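Local coordinates for protein putative serine phosphatase (Pseudomonas aeruginosa, PDB 6K4E) that probably dephosphorylates phosphothreonine in the SiaABC signalling pathway that controls biofilm formation in response to carbon availability, as a magnesium-binding PP2C-type phosphatase domain, at residues B[255-258]-B[259-263]; B[270-273]-B[274-278]. All coordinates share one frame; numbering follows the deposited sequence.

Contact 1 of 2, residues B[255-258]-B[259-263]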
# COMPACT_ATOMS: atom_id res chain seq x y z
N ARG B 255 12.11 31.32 -3.07
CA ARG B 255 12.36 32.51 -3.89
C ARG B 255 12.83 32.13 -5.32
O ARG B 255 12.24 32.64 -6.28
CB ARG B 255 13.30 33.53 -3.22
CG ARG B 255 12.68 34.11 -1.93
CD ARG B 255 13.69 34.69 -0.94
NE ARG B 255 13.14 34.75 0.42
CZ ARG B 255 13.59 35.56 1.38
NH1 ARG B 255 14.59 36.39 1.15
NH2 ARG B 255 13.03 35.54 2.59
N ARG B 256 13.82 31.19 -5.46
CA ARG B 256 14.24 30.75 -6.81
C ARG B 256 13.08 30.02 -7.51
O ARG B 256 12.93 30.17 -8.71
CB ARG B 256 15.46 29.81 -6.79
CG ARG B 256 16.79 30.46 -6.43
CD ARG B 256 17.91 29.42 -6.48
NE ARG B 256 19.19 29.97 -6.08
CZ ARG B 256 19.74 29.85 -4.87
NH1 ARG B 256 19.16 29.10 -3.93
NH2 ARG B 256 20.91 30.44 -4.60
N PHE B 257 12.22 29.33 -6.74
CA PHE B 257 11.07 28.58 -7.27
C PHE B 257 10.00 29.51 -7.83
O PHE B 257 9.58 29.30 -8.98
CB PHE B 257 10.52 27.61 -6.23
CG PHE B 257 9.47 26.65 -6.72
CD1 PHE B 257 9.81 25.57 -7.53
CD2 PHE B 257 8.14 26.82 -6.35
CE1 PHE B 257 8.84 24.69 -8.00
CE2 PHE B 257 7.16 25.93 -6.82
CZ PHE B 257 7.52 24.86 -7.61
N ALA B 258 9.56 30.54 -7.04
CA ALA B 258 8.56 31.53 -7.47
C ALA B 258 9.03 32.29 -8.73
O ALA B 258 8.22 32.52 -9.64
CB ALA B 258 8.27 32.51 -6.35
N ASP B 259 10.32 32.67 -8.79
CA ASP B 259 10.89 33.35 -9.95
C ASP B 259 10.88 32.46 -11.18
O ASP B 259 10.49 32.94 -12.25
CB ASP B 259 12.31 33.86 -9.66
CG ASP B 259 12.40 35.04 -8.72
OD1 ASP B 259 11.32 35.59 -8.35
OD2 ASP B 259 13.53 35.41 -8.34
N MET B 260 11.28 31.18 -11.03
CA MET B 260 11.26 30.18 -12.10
C MET B 260 9.83 30.05 -12.68
O MET B 260 9.67 30.09 -13.91
CB MET B 260 11.74 28.82 -11.57
CG MET B 260 11.86 27.75 -12.66
SD MET B 260 12.30 26.09 -12.02
CE MET B 260 10.76 25.68 -11.05
N LEU B 261 8.81 29.91 -11.79
CA LEU B 261 7.41 29.79 -12.17
C LEU B 261 6.94 31.00 -12.95
O LEU B 261 6.38 30.82 -14.01
CB LEU B 261 6.48 29.59 -10.95
CG LEU B 261 6.70 28.38 -10.06
CD1 LEU B 261 5.57 28.25 -9.05
CD2 LEU B 261 6.92 27.07 -10.88
N ARG B 262 7.17 32.23 -12.43
CA ARG B 262 6.79 33.48 -13.09
C ARG B 262 7.45 33.58 -14.45
O ARG B 262 6.80 33.93 -15.43
CB ARG B 262 7.22 34.69 -12.24
CG ARG B 262 6.82 36.05 -12.85
CD ARG B 262 7.54 37.23 -12.22
NE ARG B 262 8.99 37.15 -12.43
CZ ARG B 262 9.89 36.92 -11.48
NH1 ARG B 262 9.52 36.80 -10.21
NH2 ARG B 262 11.19 36.84 -11.79
N ASP B 263 8.74 33.25 -14.51
CA ASP B 263 9.49 33.28 -15.77
C ASP B 263 8.92 32.37 -16.85
O ASP B 263 9.02 32.72 -18.02
CB ASP B 263 10.96 32.95 -15.52
CG ASP B 263 11.83 34.18 -15.55
OD1 ASP B 263 11.84 34.93 -14.54
OD2 ASP B 263 12.45 34.43 -16.61

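Contact 2 of 2, residues B[270-273]-B[274-278]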
# COMPACT_ATOMS: atom_id res chain seq x y z
N PRO B 270 4.55 21.65 -21.88
CA PRO B 270 5.63 20.69 -22.19
C PRO B 270 7.00 21.39 -22.20
O PRO B 270 7.99 20.78 -21.81
CB PRO B 270 5.28 20.19 -23.59
CG PRO B 270 3.84 20.43 -23.71
CD PRO B 270 3.61 21.73 -23.00
N GLU B 271 7.04 22.69 -22.58
CA GLU B 271 8.27 23.48 -22.57
C GLU B 271 8.68 23.86 -21.16
O GLU B 271 9.88 23.87 -20.88
CB GLU B 271 8.16 24.69 -23.49
CG GLU B 271 7.94 24.29 -24.95
CD GLU B 271 7.61 25.46 -25.87
OE1 GLU B 271 7.90 26.62 -25.50
OE2 GLU B 271 7.09 25.21 -26.98
N GLN B 272 7.69 24.19 -20.28
CA GLN B 272 7.93 24.54 -18.88
C GLN B 272 8.56 23.39 -18.16
O GLN B 272 9.58 23.57 -17.51
CB GLN B 272 6.63 24.94 -18.18
CG GLN B 272 5.99 26.21 -18.71
CD GLN B 272 4.93 26.65 -17.72
OE1 GLN B 272 5.11 26.55 -16.51
NE2 GLN B 272 3.80 27.14 -18.21
N ALA B 273 7.99 22.17 -18.30
CA ALA B 273 8.48 20.92 -17.72
C ALA B 273 9.94 20.73 -18.05
O ALA B 273 10.72 20.57 -17.13
CB ALA B 273 7.68 19.75 -18.26
N GLU B 274 10.31 20.78 -19.35
CA GLU B 274 11.70 20.67 -19.79
C GLU B 274 12.60 21.72 -19.14
O GLU B 274 13.67 21.36 -18.64
CB GLU B 274 11.81 20.78 -21.33
CG GLU B 274 13.16 20.34 -21.90
CD GLU B 274 14.26 21.38 -22.13
OE1 GLU B 274 14.01 22.59 -21.94
OE2 GLU B 274 15.39 20.97 -22.51
N ALA B 275 12.17 23.01 -19.14
CA ALA B 275 12.94 24.08 -18.53
C ALA B 275 13.15 23.87 -17.05
O ALA B 275 14.25 24.15 -16.58
CB ALA B 275 12.31 25.45 -18.79
N PHE B 276 12.12 23.37 -16.32
CA PHE B 276 12.20 23.14 -14.89
C PHE B 276 13.20 22.02 -14.58
O PHE B 276 14.05 22.20 -13.70
CB PHE B 276 10.81 22.86 -14.30
CG PHE B 276 9.80 24.00 -14.31
CD1 PHE B 276 10.14 25.26 -14.80
CD2 PHE B 276 8.55 23.83 -13.71
CE1 PHE B 276 9.21 26.32 -14.74
CE2 PHE B 276 7.62 24.89 -13.67
CZ PHE B 276 7.95 26.12 -14.21
N VAL B 277 13.17 20.91 -15.36
CA VAL B 277 14.14 19.79 -15.23
C VAL B 277 15.57 20.30 -15.52
O VAL B 277 16.47 20.07 -14.70
CB VAL B 277 13.74 18.57 -16.12
CG1 VAL B 277 14.90 17.59 -16.29
CG2 VAL B 277 12.52 17.87 -15.56
N ALA B 278 15.77 21.00 -16.64
CA ALA B 278 17.08 21.57 -16.98
C ALA B 278 17.58 22.63 -15.93
O ALA B 278 18.78 22.70 -15.69
CB ALA B 278 17.06 22.17 -18.38
O HOH W 1 12.30 24.71 -22.35

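Contact 1 of 2, residues B[255-258]-B[259-263]
The ring of Phe257 receives two side chains from the next turn of its helix, Leu261 over a face and Met260 obliquely. Leu261 CD2 sits 4.2 Å from the centroid of the Phe257 ring, 20° off the normal, a CH-pi contact shifted toward the rim, while the other methyl of Leu261, CD1, lies 3.6 Å from Phe257 CE2. Met260 runs out straight from the backbone and then bends at chi3 (67°), which turns CE back to within 3.6 Å of Phe257 CD1. Beneath these side chains the backbone is regular alpha-helix; Leu261 N, for example, donates to Phe257 O.

The outer side of the helix is charged. Arg262 NH1 gives Asp259 OD1 a 2.9 Å hydrogen bond within a salt bridge, meeting that oxygen from above the carboxylate plane, and Arg262 NH2 pairs with Asp263 OD1 at 3.4 Å. One guanidinium thus joins two carboxylates, and a bend in the arginine chain (chi3 63°) brings it there. The inner side rests on the fold: Tyr195 meets the Phe257 ring edge-to-face, and Leu261 touches Tyr234. This helix, apolar toward the sheet and charged outward, is part of a helical layer of the alpha-beta-beta-alpha sandwich of PP2C-type phosphatases.

Contact 2 of 2, residues B[270-273]-B[274-278]
Gln272 and Phe276, one helical turn apart, send their side chains the same way and lie alongside each other. Both place CG anti to the carbonyl carbon. The glutamine continues extended, and its OE1 comes 3.7 Å from Phe276 CZ, with the amide turned 66° from the ring plane. At the near end of the ring, which a chi2 of -2° turns toward it, the backbone oxygen of Gln272 lies over one face, 3.2 Å from Phe276 CG; the same oxygen accepts a 2.8 Å hydrogen bond from Phe276 N, so the N-H of Phe276 binds this oxygen while its ring lies beside it. The buried Gln272 amide is satisfied at both ends and its rotation thereby fixed: OE1 bonds to Tyr234 OH, and NE2 to Gln267 O.

This is the inner face of an amphipathic helix on the outer layer of the PP2C-type sandwich. Phe276 meets the rings of His264 and Phe83 there, both with planes nearly perpendicular to its own.

The opposite side is polar and hydrated. Glu274 bends sharply at chi2 (-93°). That bend brings OE1 to a water, which donates to Glu274 OE1 at 2.8 Å and to Glu271 O at 3.0 Å. The carbonyl of Glu271 therefore has two donors, this water and Ala275 N, whereas Pro270 O receives a weak, long bond from Glu274 N at 3.4 Å.

Contact 1 comes first along the chain, on helix 254-264, and contact 2 follows on helix 269-284; the two are in series and neither nests in nor crosses the other. Each lies within one continuous run of helix and closes no more than single turns. A short connection between the helices brings them together, their contact centres about 13 Å apart. They meet directly through Phe276, whose CD1 lies 3.6 Å from Met260 SD and whose CZ lies 3.6 Å from Leu261 CD2. Both helices reach the sheet containing strands 82-87 and 231-236: contact 1 touches strands 231-236 and 202-205, and contact 2 touches strand 82-87.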